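Local coordinates for protein ribose-phosphate pyrophosphokinase (Sulfolobus solfataricus, PDB 4TWB) that catalyses the magnesium-dependent transfer of a pyrophosphoryl group from ATP to ribose 5-phosphate, giving the central metabolite phosphoribosyl pyrophosphate (PRPP) and AMP, at residues V53-Y58 with I85-A90; V122-H127 with V142-Q147; D217-G222 with I245-V250; G267-N272 with D282-I287. All blocks are in the same frame, centred on the assembly; numbering follows the deposited sequence.

Contact 1 (V53-Y58 with I85-A90)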
loop_
_atom_site.group_PDB
_atom_site.type_symbol
_atom_site.label_atom_id
_atom_site.label_comp_id
_atom_site.label_asym_id
_atom_site.label_seq_id
_atom_site.Cartn_x
_atom_site.Cartn_y
_atom_site.Cartn_z
ATOM N N VAL A 53 -6.365 13.074 -10.596
ATOM C CA VAL A 53 -5.262 12.417 -11.268
ATOM C C VAL A 53 -4.331 11.734 -10.264
ATOM O O VAL A 53 -3.636 12.404 -9.504
ATOM C CB VAL A 53 -4.453 13.412 -12.090
ATOM C CG1 VAL A 53 -3.237 12.714 -12.706
ATOM C CG2 VAL A 53 -5.331 14.029 -13.171
ATOM N N GLN A 54 -4.346 10.402 -10.263
ATOM C CA GLN A 54 -3.470 9.583 -9.424
ATOM C C GLN A 54 -3.016 8.380 -10.218
ATOM O O GLN A 54 -3.817 7.500 -10.506
ATOM C CB GLN A 54 -4.206 9.053 -8.185
ATOM C CG GLN A 54 -3.810 9.701 -6.882
ATOM C CD GLN A 54 -2.365 9.457 -6.506
ATOM O OE1 GLN A 54 -1.517 10.321 -6.689
ATOM N NE2 GLN A 54 -2.080 8.285 -5.978
ATOM N N THR A 55 -1.742 8.318 -10.569
ATOM C CA THR A 55 -1.243 7.111 -11.198
ATOM C C THR A 55 -0.777 6.195 -10.092
ATOM O O THR A 55 -0.536 6.649 -8.984
ATOM C CB THR A 55 -0.098 7.387 -12.179
ATOM O OG1 THR A 55 0.066 6.255 -13.038
ATOM C CG2 THR A 55 1.190 7.636 -11.444
ATOM N N THR A 56 -0.662 4.905 -10.379
ATOM C CA THR A 56 -0.281 3.955 -9.348
ATOM C C THR A 56 0.958 3.151 -9.715
ATOM O O THR A 56 1.058 1.972 -9.379
ATOM C CB THR A 56 -1.452 3.022 -8.951
ATOM O OG1 THR A 56 -1.828 2.207 -10.066
ATOM C CG2 THR A 56 -2.654 3.842 -8.494
ATOM N N ASP A 57 1.908 3.800 -10.389
ATOM C CA ASP A 57 3.234 3.215 -10.603
ATOM C C ASP A 57 3.997 3.036 -9.279
ATOM O O ASP A 57 3.482 3.373 -8.214
ATOM C CB ASP A 57 4.058 4.046 -11.600
ATOM C CG ASP A 57 4.298 5.468 -11.135
ATOM O OD1 ASP A 57 5.290 6.083 -11.587
ATOM O OD2 ASP A 57 3.505 5.980 -10.326
ATOM N N TYR A 58 5.223 2.518 -9.342
ATOM C CA TYR A 58 5.995 2.269 -8.121
ATOM C C TYR A 58 6.190 3.530 -7.272
ATOM O O TYR A 58 6.620 4.562 -7.783
ATOM C CB TYR A 58 7.358 1.643 -8.438
ATOM C CG TYR A 58 8.141 1.269 -7.192
ATOM C CD1 TYR A 58 8.033 -0.002 -6.628
ATOM C CD2 TYR A 58 8.968 2.195 -6.567
ATOM C CE1 TYR A 58 8.739 -0.339 -5.493
ATOM C CE2 TYR A 58 9.674 1.872 -5.421
ATOM C CZ TYR A 58 9.558 0.603 -4.882
ATOM O OH TYR A 58 10.263 0.278 -3.735
ATOM N N ILE A 85 -8.725 9.555 -12.656
ATOM C CA ILE A 85 -7.858 9.323 -13.796
ATOM C C ILE A 85 -6.600 8.654 -13.275
ATOM O O ILE A 85 -5.741 9.292 -12.664
ATOM C CB ILE A 85 -7.497 10.641 -14.520
ATOM C CG1 ILE A 85 -8.745 11.278 -15.140
ATOM C CG2 ILE A 85 -6.430 10.401 -15.593
ATOM C CD1 ILE A 85 -8.552 12.752 -15.452
ATOM N N VAL A 86 -6.511 7.352 -13.469
ATOM C CA VAL A 86 -5.337 6.625 -13.034
ATOM C C VAL A 86 -4.645 6.063 -14.261
ATOM O O VAL A 86 -5.068 5.040 -14.812
ATOM C CB VAL A 86 -5.700 5.578 -11.933
ATOM C CG1 VAL A 86 -7.200 5.463 -11.795
ATOM C CG2 VAL A 86 -5.037 4.219 -12.162
ATOM N N PRO A 87 -3.623 6.789 -14.742
ATOM C CA PRO A 87 -2.912 6.473 -15.984
ATOM C C PRO A 87 -2.401 5.032 -16.016
ATOM O O PRO A 87 -2.728 4.283 -16.933
ATOM C CB PRO A 87 -1.756 7.483 -15.992
ATOM C CG PRO A 87 -2.304 8.663 -15.260
ATOM C CD PRO A 87 -3.195 8.080 -14.178
ATOM N N TYR A 88 -1.598 4.648 -15.037
ATOM C CA TYR A 88 -1.222 3.247 -14.906
ATOM C C TYR A 88 -1.940 2.628 -13.706
ATOM O O TYR A 88 -1.707 3.026 -12.568
ATOM C CB TYR A 88 0.293 3.084 -14.759
ATOM C CG TYR A 88 0.702 1.656 -14.465
ATOM C CD1 TYR A 88 0.548 0.658 -15.422
ATOM C CD2 TYR A 88 1.225 1.299 -13.225
ATOM C CE1 TYR A 88 0.910 -0.658 -15.154
ATOM C CE2 TYR A 88 1.587 -0.013 -12.945
ATOM C CZ TYR A 88 1.429 -0.987 -13.915
ATOM O OH TYR A 88 1.786 -2.290 -13.644
ATOM N N LEU A 89 -2.816 1.667 -13.964
ATOM C CA LEU A 89 -3.520 0.972 -12.903
ATOM C C LEU A 89 -2.725 -0.261 -12.466
ATOM O O LEU A 89 -2.478 -1.157 -13.264
ATOM C CB LEU A 89 -4.914 0.567 -13.380
ATOM C CG LEU A 89 -5.765 -0.179 -12.349
ATOM C CD1 LEU A 89 -5.825 0.594 -11.045
ATOM C CD2 LEU A 89 -7.159 -0.429 -12.886
ATOM N N ALA A 90 -2.325 -0.310 -11.199
ATOM C CA ALA A 90 -1.509 -1.421 -10.696
ATOM C C ALA A 90 -2.330 -2.692 -10.498
ATOM O O ALA A 90 -3.545 -2.650 -10.437
ATOM C CB ALA A 90 -0.792 -1.029 -9.398
#
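Thr-56 binds Tyr-88 twice: its backbone N donates to Tyr-88 O at 3.1 Å, in the plane of that carbonyl, and its hydroxyl OG1 donates to the same oxygen. OG1 also accepts from Ala-90 N at 2.8 Å, so one hydroxyl links Tyr-88 O with Ala-90 N. It can do this because it sits between its own backbone N and carbonyl carbon (chi1 64°). One step earlier, Thr-55 OG1 accepts from Tyr-88 N at 3.1 Å and also bonds to Thr-270 O. Regular parallel pairing survives at Val-53 and Ile-85, where Gln-54 N reaches Ile-85 O at 3.0 Å. Apolar contact is lighter: Val-53 CG2 meets Ile-85 CD1 at 4.1 Å, and the Pro-87 ring lies against Thr-55 CB. Separately, the Asp-57 backbone comes to the Tyr-88 ring edge. The segments begin on the last residues of parallel strands 49-53 and 81-86, which with helix 60-76 form a beta-alpha-beta unit of the N-terminal domain; Val-53, Ile-85 and Pro-87 touch helix 12-20, Gln-54 and Thr-56 helix 60-76.

Contact 2 (V122-H127 with V142-Q147). With AMP (adenosine monophosphate), chain G.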
loop_
_atom_site.group_PDB
_atom_site.type_symbol
_atom_site.label_atom_id
_atom_site.label_comp_id
_atom_site.label_asym_id
_atom_site.label_seq_id
_atom_site.Cartn_x
_atom_site.Cartn_y
_atom_site.Cartn_z
ATOM N N VAL A 122 -10.958 6.318 -15.278
ATOM C CA VAL A 122 -10.273 6.518 -16.555
ATOM C C VAL A 122 -8.894 5.876 -16.523
ATOM O O VAL A 122 -8.058 6.243 -15.698
ATOM C CB VAL A 122 -10.081 8.010 -16.867
ATOM C CG1 VAL A 122 -9.397 8.160 -18.192
ATOM C CG2 VAL A 122 -11.406 8.720 -16.877
ATOM N N VAL A 123 -8.644 4.928 -17.424
ATOM C CA VAL A 123 -7.376 4.194 -17.431
ATOM C C VAL A 123 -6.736 4.189 -18.815
ATOM O O VAL A 123 -7.429 4.102 -19.831
ATOM C CB VAL A 123 -7.577 2.732 -17.007
ATOM C CG1 VAL A 123 -6.253 2.041 -16.882
ATOM C CG2 VAL A 123 -8.319 2.669 -15.683
ATOM N N VAL A 124 -5.414 4.286 -18.864
ATOM C CA VAL A 124 -4.703 4.214 -20.126
ATOM C C VAL A 124 -4.147 2.793 -20.334
ATOM O O VAL A 124 -3.514 2.241 -19.442
ATOM C CB VAL A 124 -3.577 5.250 -20.175
ATOM C CG1 VAL A 124 -2.848 5.188 -21.519
ATOM C CG2 VAL A 124 -4.137 6.631 -19.948
ATOM N N GLU A 125 -4.392 2.213 -21.509
ATOM C CA GLU A 125 -3.964 0.846 -21.824
ATOM C C GLU A 125 -4.000 -0.098 -20.633
ATOM O O GLU A 125 -2.956 -0.550 -20.152
ATOM C CB GLU A 125 -2.560 0.784 -22.456
ATOM C CG GLU A 125 -2.481 1.164 -23.903
ATOM C CD GLU A 125 -3.344 0.305 -24.793
ATOM O OE1 GLU A 125 -2.964 -0.848 -25.099
ATOM O OE2 GLU A 125 -4.401 0.808 -25.210
ATOM N N PRO A 126 -5.202 -0.419 -20.168
ATOM C CA PRO A 126 -5.361 -1.502 -19.194
ATOM C C PRO A 126 -4.817 -2.781 -19.814
ATOM O O PRO A 126 -5.111 -3.029 -20.975
ATOM C CB PRO A 126 -6.882 -1.611 -19.052
ATOM C CG PRO A 126 -7.407 -1.041 -20.370
ATOM C CD PRO A 126 -6.498 0.126 -20.599
ATOM N N HIS A 127 -4.051 -3.571 -19.070
ATOM C CA HIS A 127 -3.509 -4.815 -19.599
ATOM C C HIS A 127 -4.527 -5.697 -20.343
ATOM O O HIS A 127 -4.210 -6.293 -21.370
ATOM C CB HIS A 127 -2.852 -5.615 -18.490
ATOM C CG HIS A 127 -2.231 -6.898 -18.952
ATOM N ND1 HIS A 127 -1.005 -6.950 -19.579
ATOM C CD2 HIS A 127 -2.666 -8.180 -18.867
ATOM C CE1 HIS A 127 -0.709 -8.207 -19.856
ATOM N NE2 HIS A 127 -1.700 -8.972 -19.437
ATOM N N VAL A 142 -8.554 4.560 -22.352
ATOM C CA VAL A 142 -7.827 5.453 -23.247
ATOM C C VAL A 142 -6.738 4.677 -23.958
ATOM O O VAL A 142 -5.842 4.141 -23.307
ATOM C CB VAL A 142 -7.160 6.627 -22.487
ATOM C CG1 VAL A 142 -6.409 7.523 -23.466
ATOM C CG2 VAL A 142 -8.181 7.433 -21.713
ATOM N N HIS A 143 -6.820 4.606 -25.286
ATOM C CA HIS A 143 -5.764 3.987 -26.088
ATOM C C HIS A 143 -5.023 5.079 -26.832
ATOM O O HIS A 143 -5.524 5.608 -27.812
ATOM C CB HIS A 143 -6.368 3.004 -27.089
ATOM C CG HIS A 143 -7.222 1.941 -26.465
ATOM N ND1 HIS A 143 -6.695 0.840 -25.825
ATOM C CD2 HIS A 143 -8.566 1.801 -26.400
ATOM C CE1 HIS A 143 -7.674 0.070 -25.385
ATOM N NE2 HIS A 143 -8.821 0.629 -25.726
ATOM N N PRO A 144 -3.819 5.426 -26.375
ATOM C CA PRO A 144 -3.121 6.575 -26.968
ATOM C C PRO A 144 -2.425 6.217 -28.292
ATOM O O PRO A 144 -1.290 6.638 -28.528
ATOM C CB PRO A 144 -2.056 6.905 -25.914
ATOM C CG PRO A 144 -1.917 5.649 -25.073
ATOM C CD PRO A 144 -2.929 4.639 -25.507
ATOM N N TYR A 145 -3.098 5.440 -29.135
ATOM C CA TYR A 145 -2.480 4.926 -30.353
ATOM C C TYR A 145 -2.047 6.014 -31.327
ATOM O O TYR A 145 -0.944 5.953 -31.852
ATOM C CB TYR A 145 -3.367 3.876 -31.025
ATOM C CG TYR A 145 -3.659 2.677 -30.131
ATOM C CD1 TYR A 145 -2.864 2.397 -29.026
ATOM C CD2 TYR A 145 -4.717 1.820 -30.403
ATOM C CE1 TYR A 145 -3.118 1.310 -28.212
ATOM C CE2 TYR A 145 -4.981 0.724 -29.586
ATOM C CZ TYR A 145 -4.173 0.476 -28.497
ATOM O OH TYR A 145 -4.426 -0.608 -27.689
ATOM N N HIS A 146 -2.883 7.022 -31.539
ATOM C CA HIS A 146 -2.515 8.093 -32.465
ATOM C C HIS A 146 -1.238 8.806 -32.049
ATOM O O HIS A 146 -0.421 9.165 -32.901
ATOM C CB HIS A 146 -3.655 9.098 -32.689
ATOM C CG HIS A 146 -3.223 10.368 -33.366
ATOM N ND1 HIS A 146 -3.279 10.546 -34.734
ATOM C CD2 HIS A 146 -2.729 11.524 -32.859
ATOM C CE1 HIS A 146 -2.840 11.754 -35.039
ATOM N NE2 HIS A 146 -2.505 12.369 -33.919
ATOM N N GLN A 147 -1.035 9.001 -30.752
ATOM C CA GLN A 147 0.159 9.730 -30.331
ATOM C C GLN A 147 1.423 8.893 -30.520
ATOM O O GLN A 147 2.496 9.425 -30.795
ATOM C CB GLN A 147 0.047 10.180 -28.887
ATOM C CG GLN A 147 -1.047 11.165 -28.620
ATOM C CD GLN A 147 -0.864 11.845 -27.282
ATOM O OE1 GLN A 147 -1.655 11.656 -26.362
ATOM N NE2 GLN A 147 0.200 12.628 -27.160
HETATM P P AMP G . 0.973 -11.643 -18.575
HETATM O O1P AMP G . 0.788 -11.866 -20.060
HETATM O O2P AMP G . 2.290 -11.003 -18.187
HETATM O O3P AMP G . -0.245 -11.064 -17.890
HETATM O "O5'" AMP G . 1.065 -13.134 -17.974
HETATM C "C5'" AMP G . 0.222 -13.519 -16.890
HETATM C "C4'" AMP G . 1.072 -14.073 -15.752
HETATM O "O4'" AMP G . 1.859 -13.022 -15.174
HETATM C "C3'" AMP G . 0.201 -14.669 -14.652
HETATM O "O3'" AMP G . 0.502 -16.063 -14.496
HETATM C "C2'" AMP G . 0.521 -13.865 -13.397
HETATM O "O2'" AMP G . 0.677 -14.691 -12.229
HETATM C "C1'" AMP G . 1.794 -13.093 -13.746
HETATM N N9 AMP G . 1.816 -11.744 -13.105
HETATM C C8 AMP G . 0.775 -11.122 -12.497
HETATM N N7 AMP G . 1.134 -9.907 -12.003
HETATM C C5 AMP G . 2.445 -9.745 -12.282
HETATM C C6 AMP G . 3.466 -8.697 -12.041
HETATM N N6 AMP G . 3.132 -7.556 -11.389
HETATM N N1 AMP G . 4.731 -8.909 -12.499
HETATM C C2 AMP G . 5.067 -10.040 -13.160
HETATM N N3 AMP G . 4.199 -11.043 -13.415
HETATM C C4 AMP G . 2.898 -10.957 -13.001
#
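Glu-125 is the polar centre here, its carboxylate facing both His-143 and Tyr-145. His-143 ND1 is modelled as donating a hydrogen bond to OE2, at a distance too short to take literally; OE2 lies at the edge of the imidazole near its plane, and carboxylate and ring are turned 59° from each other. Tyr-145 OH lies 2.9 Å from Glu-125 OE2 and 3.0 Å from OE1, a weak interaction in which the choice of oxygen is open. The chain gets there by folding back at its second torsion (chi2 -59°), with CG opposite the carbonyl carbon. Arg-171 adds a salt bridge to OE1, which probably favours the ionised carboxylate, and CB of His-143 covers the centre of one face of the Tyr-145 ring.

Backbone pairing is parallel and straddles Val-124: Val-142 N donates to Val-123 O at 2.8 Å and Glu-125 N to Val-142 O at 3.0 Å.

Valines and a proline supply the apolar part. Val-122 CG1 meets Val-142 CG2 at 3.8 Å, Val-124 CG1 touches Pro-144 CG at 3.7 Å, and Pro-144 CD also packs against Glu-125 CG at 3.9 Å.

Just beyond, His-127 NE2, on a predicted magnesium ligand, comes within 3.0 Å of AMP O3P. Loops at the carboxyl ends of parallel strands are where PRPP synthases, with their PRTase-like fold, hold the nucleotide.

Contact 3 (D217-G222 with I245-V250). With SO4 (sulfate ion), chain H.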
loop_
_atom_site.group_PDB
_atom_site.type_symbol
_atom_site.label_atom_id
_atom_site.label_comp_id
_atom_site.label_asym_id
_atom_site.label_seq_id
_atom_site.Cartn_x
_atom_site.Cartn_y
_atom_site.Cartn_z
ATOM N N ASP A 217 2.015 -3.387 -24.426
ATOM C CA ASP A 217 1.366 -2.521 -23.449
ATOM C C ASP A 217 2.325 -2.175 -22.316
ATOM O O ASP A 217 2.455 -1.014 -21.933
ATOM C CB ASP A 217 0.058 -3.125 -22.919
ATOM C CG ASP A 217 0.275 -4.363 -22.060
ATOM O OD1 ASP A 217 1.148 -5.186 -22.426
ATOM O OD2 ASP A 217 -0.447 -4.511 -21.033
ATOM N N ILE A 218 3.016 -3.186 -21.804
ATOM C CA ILE A 218 3.923 -3.001 -20.679
ATOM C C ILE A 218 5.312 -3.579 -20.958
ATOM O O ILE A 218 5.449 -4.614 -21.607
ATOM C CB ILE A 218 3.366 -3.697 -19.422
ATOM C CG1 ILE A 218 1.986 -3.149 -19.069
ATOM C CG2 ILE A 218 4.329 -3.554 -18.247
ATOM C CD1 ILE A 218 1.286 -3.965 -18.042
ATOM N N ILE A 219 6.347 -2.913 -20.465
ATOM C CA ILE A 219 7.681 -3.501 -20.471
ATOM C C ILE A 219 8.274 -3.456 -19.058
ATOM O O ILE A 219 8.576 -2.383 -18.526
ATOM C CB ILE A 219 8.610 -2.811 -21.488
ATOM C CG1 ILE A 219 8.145 -3.108 -22.914
ATOM C CG2 ILE A 219 10.032 -3.297 -21.330
ATOM C CD1 ILE A 219 8.932 -2.363 -23.966
ATOM N N SER A 220 8.409 -4.630 -18.444
ATOM C CA SER A 220 8.920 -4.745 -17.076
ATOM C C SER A 220 10.373 -5.181 -17.061
ATOM O O SER A 220 11.276 -4.359 -16.935
ATOM C CB SER A 220 8.101 -5.750 -16.268
ATOM O OG SER A 220 6.880 -5.189 -15.834
ATOM N N THR A 221 10.584 -6.487 -17.164
ATOM C CA THR A 221 11.920 -7.047 -17.202
ATOM C C THR A 221 12.504 -6.808 -18.588
ATOM O O THR A 221 13.693 -6.518 -18.740
ATOM C CB THR A 221 11.909 -8.561 -16.901
ATOM O OG1 THR A 221 11.228 -9.259 -17.949
ATOM C CG2 THR A 221 11.210 -8.848 -15.594
ATOM N N GLY A 222 11.641 -6.914 -19.596
ATOM C CA GLY A 222 12.036 -6.717 -20.976
ATOM C C GLY A 222 12.285 -8.042 -21.672
ATOM O O GLY A 222 12.844 -8.088 -22.760
ATOM N N ILE A 245 3.286 1.555 -23.775
ATOM C CA ILE A 245 2.584 2.611 -23.057
ATOM C C ILE A 245 3.158 2.768 -21.626
ATOM O O ILE A 245 3.518 3.872 -21.198
ATOM C CB ILE A 245 1.054 2.365 -23.032
ATOM C CG1 ILE A 245 0.462 2.509 -24.434
ATOM C CG2 ILE A 245 0.370 3.324 -22.082
ATOM C CD1 ILE A 245 0.662 1.292 -25.346
ATOM N N HIS A 246 3.273 1.649 -20.913
ATOM C CA HIS A 246 3.795 1.639 -19.555
ATOM C C HIS A 246 5.207 1.077 -19.499
ATOM O O HIS A 246 5.406 -0.131 -19.621
ATOM C CB HIS A 246 2.875 0.826 -18.641
ATOM C CG HIS A 246 1.432 1.192 -18.769
ATOM N ND1 HIS A 246 0.943 2.426 -18.394
ATOM C CD2 HIS A 246 0.374 0.493 -19.247
ATOM C CE1 HIS A 246 -0.357 2.467 -18.628
ATOM N NE2 HIS A 246 -0.726 1.307 -19.150
ATOM N N LEU A 247 6.190 1.953 -19.309
ATOM C CA LEU A 247 7.583 1.515 -19.217
ATOM C C LEU A 247 8.049 1.331 -17.776
ATOM O O LEU A 247 8.721 2.206 -17.226
ATOM C CB LEU A 247 8.499 2.512 -19.916
ATOM C CG LEU A 247 8.816 2.314 -21.393
ATOM C CD1 LEU A 247 9.917 3.264 -21.821
ATOM C CD2 LEU A 247 9.231 0.878 -21.643
ATOM N N LEU A 248 7.698 0.200 -17.166
ATOM C CA LEU A 248 8.116 -0.104 -15.791
ATOM C C LEU A 248 9.459 -0.821 -15.794
ATOM O O LEU A 248 9.538 -1.990 -15.416
ATOM C CB LEU A 248 7.104 -1.028 -15.102
ATOM C CG LEU A 248 5.604 -0.827 -15.312
ATOM C CD1 LEU A 248 4.851 -2.054 -14.847
ATOM C CD2 LEU A 248 5.133 0.414 -14.579
ATOM N N LEU A 249 10.516 -0.143 -16.219
ATOM C CA LEU A 249 11.779 -0.831 -16.437
ATOM C C LEU A 249 12.381 -1.316 -15.129
ATOM O O LEU A 249 12.708 -0.522 -14.248
ATOM C CB LEU A 249 12.745 0.064 -17.201
ATOM C CG LEU A 249 12.266 0.390 -18.614
ATOM C CD1 LEU A 249 13.136 1.478 -19.231
ATOM C CD2 LEU A 249 12.251 -0.862 -19.475
ATOM N N VAL A 250 12.538 -2.629 -15.026
ATOM C CA VAL A 250 12.877 -3.274 -13.770
ATOM C C VAL A 250 14.295 -3.824 -13.713
ATOM O O VAL A 250 14.613 -4.818 -14.367
ATOM C CB VAL A 250 11.863 -4.393 -13.451
ATOM C CG1 VAL A 250 12.487 -5.455 -12.574
ATOM C CG2 VAL A 250 10.636 -3.801 -12.789
HETATM S S SO4 H . 8.006 -8.457 -19.244
HETATM O O1 SO4 H . 8.782 -9.532 -19.850
HETATM O O2 SO4 H . 6.606 -8.577 -19.648
HETATM O O3 SO4 H . 8.537 -7.170 -19.696
HETATM O O4 SO4 H . 8.108 -8.562 -17.781
#
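Ile-218 meets the imidazole of His-246 at its edge, CG1 standing 4.0 Å from CD2 near the ring plane, while Ile-245 CG2 covers the centre of one face. ND1 of the ring bonds to Thr-270 OG1, and NE2 to the backbone oxygens of Val-124 and Glu-125. Segment 217-222 enters the ribose 5-phosphate loop of the type I phosphoribosyltransferase fold and runs parallel to 245-250. His-246 N donates to Asp-217 O at 3.0 Å and Ile-219 N to His-246 O at 3.1 Å. Ile-218 CG2 also touches Leu-248 CD1 at 3.8 Å, and with an alanine here the His-246 edge and the Leu-248 CD1 methyl would probably both lose their packing partner, opening a gap. Ile-219 lies side by side with Leu-247 and Leu-249. Val-250 N approaches Ser-220 O from above the carbonyl plane. A sulfate, probably marking the 5-phosphate position, is bound by backbone NH groups: its O3 receives Ser-220 N at 2.8 Å and Gly-222 N at 3.1 Å.

Contact 4 (G267-N272 with D282-I287)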
loop_
_atom_site.group_PDB
_atom_site.type_symbol
_atom_site.label_atom_id
_atom_site.label_comp_id
_atom_site.label_asym_id
_atom_site.label_seq_id
_atom_site.Cartn_x
_atom_site.Cartn_y
_atom_site.Cartn_z
ATOM N N GLY A 267 8.252 5.383 -24.575
ATOM C CA GLY A 267 7.240 5.180 -23.557
ATOM C C GLY A 267 6.386 6.419 -23.365
ATOM O O GLY A 267 6.477 7.379 -24.136
ATOM N N THR A 268 5.556 6.396 -22.326
ATOM C CA THR A 268 4.686 7.521 -22.016
ATOM C C THR A 268 4.750 7.868 -20.534
ATOM O O THR A 268 5.340 7.128 -19.726
ATOM C CB THR A 268 3.209 7.225 -22.355
ATOM O OG1 THR A 268 2.570 6.609 -21.236
ATOM C CG2 THR A 268 3.100 6.314 -23.539
ATOM N N ASN A 269 4.105 8.975 -20.181
ATOM C CA ASN A 269 4.113 9.458 -18.820
ATOM C C ASN A 269 2.964 8.933 -17.958
ATOM O O ASN A 269 2.462 9.632 -17.074
ATOM C CB ASN A 269 4.188 10.991 -18.789
ATOM C CG ASN A 269 2.975 11.661 -19.424
ATOM O OD1 ASN A 269 2.229 11.040 -20.177
ATOM N ND2 ASN A 269 2.776 12.942 -19.114
ATOM N N THR A 270 2.545 7.697 -18.206
ATOM C CA THR A 270 1.678 7.028 -17.245
ATOM C C THR A 270 2.575 6.587 -16.098
ATOM O O THR A 270 2.110 6.319 -15.005
ATOM C CB THR A 270 0.985 5.797 -17.835
ATOM O OG1 THR A 270 1.971 4.865 -18.283
ATOM C CG2 THR A 270 0.086 6.185 -19.003
ATOM N N ILE A 271 3.875 6.528 -16.373
ATOM C CA ILE A 271 4.892 6.111 -15.413
ATOM C C ILE A 271 5.924 7.233 -15.265
ATOM O O ILE A 271 5.974 8.145 -16.097
ATOM C CB ILE A 271 5.625 4.849 -15.932
ATOM C CG1 ILE A 271 4.627 3.732 -16.190
ATOM C CG2 ILE A 271 6.671 4.378 -14.957
ATOM C CD1 ILE A 271 3.681 3.533 -15.076
ATOM N N ASN A 272 6.748 7.165 -14.218
ATOM C CA ASN A 272 7.880 8.074 -14.064
ATOM C C ASN A 272 9.178 7.469 -14.645
ATOM O O ASN A 272 9.438 6.284 -14.428
ATOM C CB ASN A 272 8.047 8.388 -12.584
ATOM C CG ASN A 272 9.036 9.506 -12.333
ATOM O OD1 ASN A 272 9.304 10.330 -13.216
ATOM N ND2 ASN A 272 9.582 9.548 -11.119
ATOM N N ASP A 282 3.821 12.480 -23.746
ATOM C CA ASP A 282 2.843 12.965 -22.769
ATOM C C ASP A 282 1.446 12.658 -23.314
ATOM O O ASP A 282 0.998 13.262 -24.283
ATOM C CB ASP A 282 3.042 14.470 -22.518
ATOM C CG ASP A 282 1.893 15.108 -21.761
ATOM O OD1 ASP A 282 0.988 14.375 -21.297
ATOM O OD2 ASP A 282 1.906 16.359 -21.640
ATOM N N VAL A 283 0.774 11.704 -22.689
ATOM C CA VAL A 283 -0.491 11.197 -23.194
ATOM C C VAL A 283 -1.699 11.961 -22.663
ATOM O O VAL A 283 -2.836 11.492 -22.804
ATOM C CB VAL A 283 -0.683 9.710 -22.827
ATOM C CG1 VAL A 283 0.284 8.845 -23.619
ATOM C CG2 VAL A 283 -0.516 9.500 -21.311
ATOM N N SER A 284 -1.461 13.125 -22.056
ATOM C CA SER A 284 -2.562 13.953 -21.560
ATOM C C SER A 284 -3.559 14.281 -22.678
ATOM O O SER A 284 -4.771 14.236 -22.484
ATOM C CB SER A 284 -2.025 15.244 -20.957
ATOM O OG SER A 284 -1.005 14.965 -20.032
ATOM N N GLN A 285 -3.033 14.617 -23.851
ATOM C CA GLN A 285 -3.878 14.919 -25.001
ATOM C C GLN A 285 -4.853 13.771 -25.333
ATOM O O GLN A 285 -6.030 14.005 -25.621
ATOM C CB GLN A 285 -3.012 15.285 -26.214
ATOM C CG GLN A 285 -3.774 15.994 -27.325
ATOM C CD GLN A 285 -4.559 17.210 -26.831
ATOM O OE1 GLN A 285 -3.978 18.256 -26.508
ATOM N NE2 GLN A 285 -5.893 17.081 -26.792
ATOM N N SER A 286 -4.365 12.533 -25.281
ATOM C CA SER A 286 -5.210 11.362 -25.507
ATOM C C SER A 286 -6.226 11.155 -24.384
ATOM O O SER A 286 -7.361 10.724 -24.627
ATOM C CB SER A 286 -4.359 10.103 -25.677
ATOM O OG SER A 286 -3.632 10.120 -26.899
ATOM N N ILE A 287 -5.822 11.450 -23.148
ATOM C CA ILE A 287 -6.728 11.322 -22.007
ATOM C C ILE A 287 -7.849 12.358 -22.116
ATOM O O ILE A 287 -9.007 12.045 -21.849
ATOM C CB ILE A 287 -5.987 11.458 -20.653
ATOM C CG1 ILE A 287 -5.165 10.206 -20.359
ATOM C CG2 ILE A 287 -6.962 11.650 -19.522
ATOM C CD1 ILE A 287 -4.026 10.455 -19.369
#
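Asp-282 OD1 draws donors from both segments. Asn-269 ND2 reaches it across the contact in a weak bond of 3.2 Å, and Ser-284 N comes in from above the carboxylate plane at 2.9 Å; Ser-284 OG is modelled against it too, at a distance too short to trust. The amide of Asn-269 works with both ends, since its OD1 accepts from Val-283 N at 3.0 Å with an N-H...O angle of 163°. CG of Asn-269 sits between the backbone N and the carbonyl carbon (chi1 63°), a turn that carries the amide over to the other segment, its plane 66° from the carboxylate. The Asp-282 to Ser-284 bond makes an Asx turn leading into helix 284-289, with Val-283 as N-cap; strand 262-268 ends in an ST turn, in which Thr-270 N donates to Thr-268 OG1 at 3.2 Å. With an alanine in place of Asn-269, Val-283 N would probably lose its acceptor and Asp-282 OD1 one of its donors. Beside these bonds Val-283 sets one methyl against each threonine: CG1 lies 3.6 Å from Thr-268 CB, and CG2 meets Thr-270 CG2 at 4.1 Å. Thr-268 OG1 bonds onward to Ile-245 O, and Thr-270 OG1 to His-246 ND1.

Contacts 1 to 4 follow one another along the chain, the first pair starting from the mixed sheet that holds strands 81-86, 120-124 and 138-142, the last two from the parallel sheet of the second half. Contacts 1 and 2 share that first sheet through neighbouring strands 81-86 and 120-124. The centres of contacts 2 and 4 are about 9 Å apart, those of 2 and 3 about 15 Å. Polar bonds tie them: His-127 ND1 to Asp-217 OD2 joins 2 to 3, and Gln-147 joins 2 to 4. Loops of the two sheets thus meet at the domain junction, contacts 2 and 3 reach the AMP and ribose 5-phosphate sites, and contacts 1 and 3 also touch the second subunit.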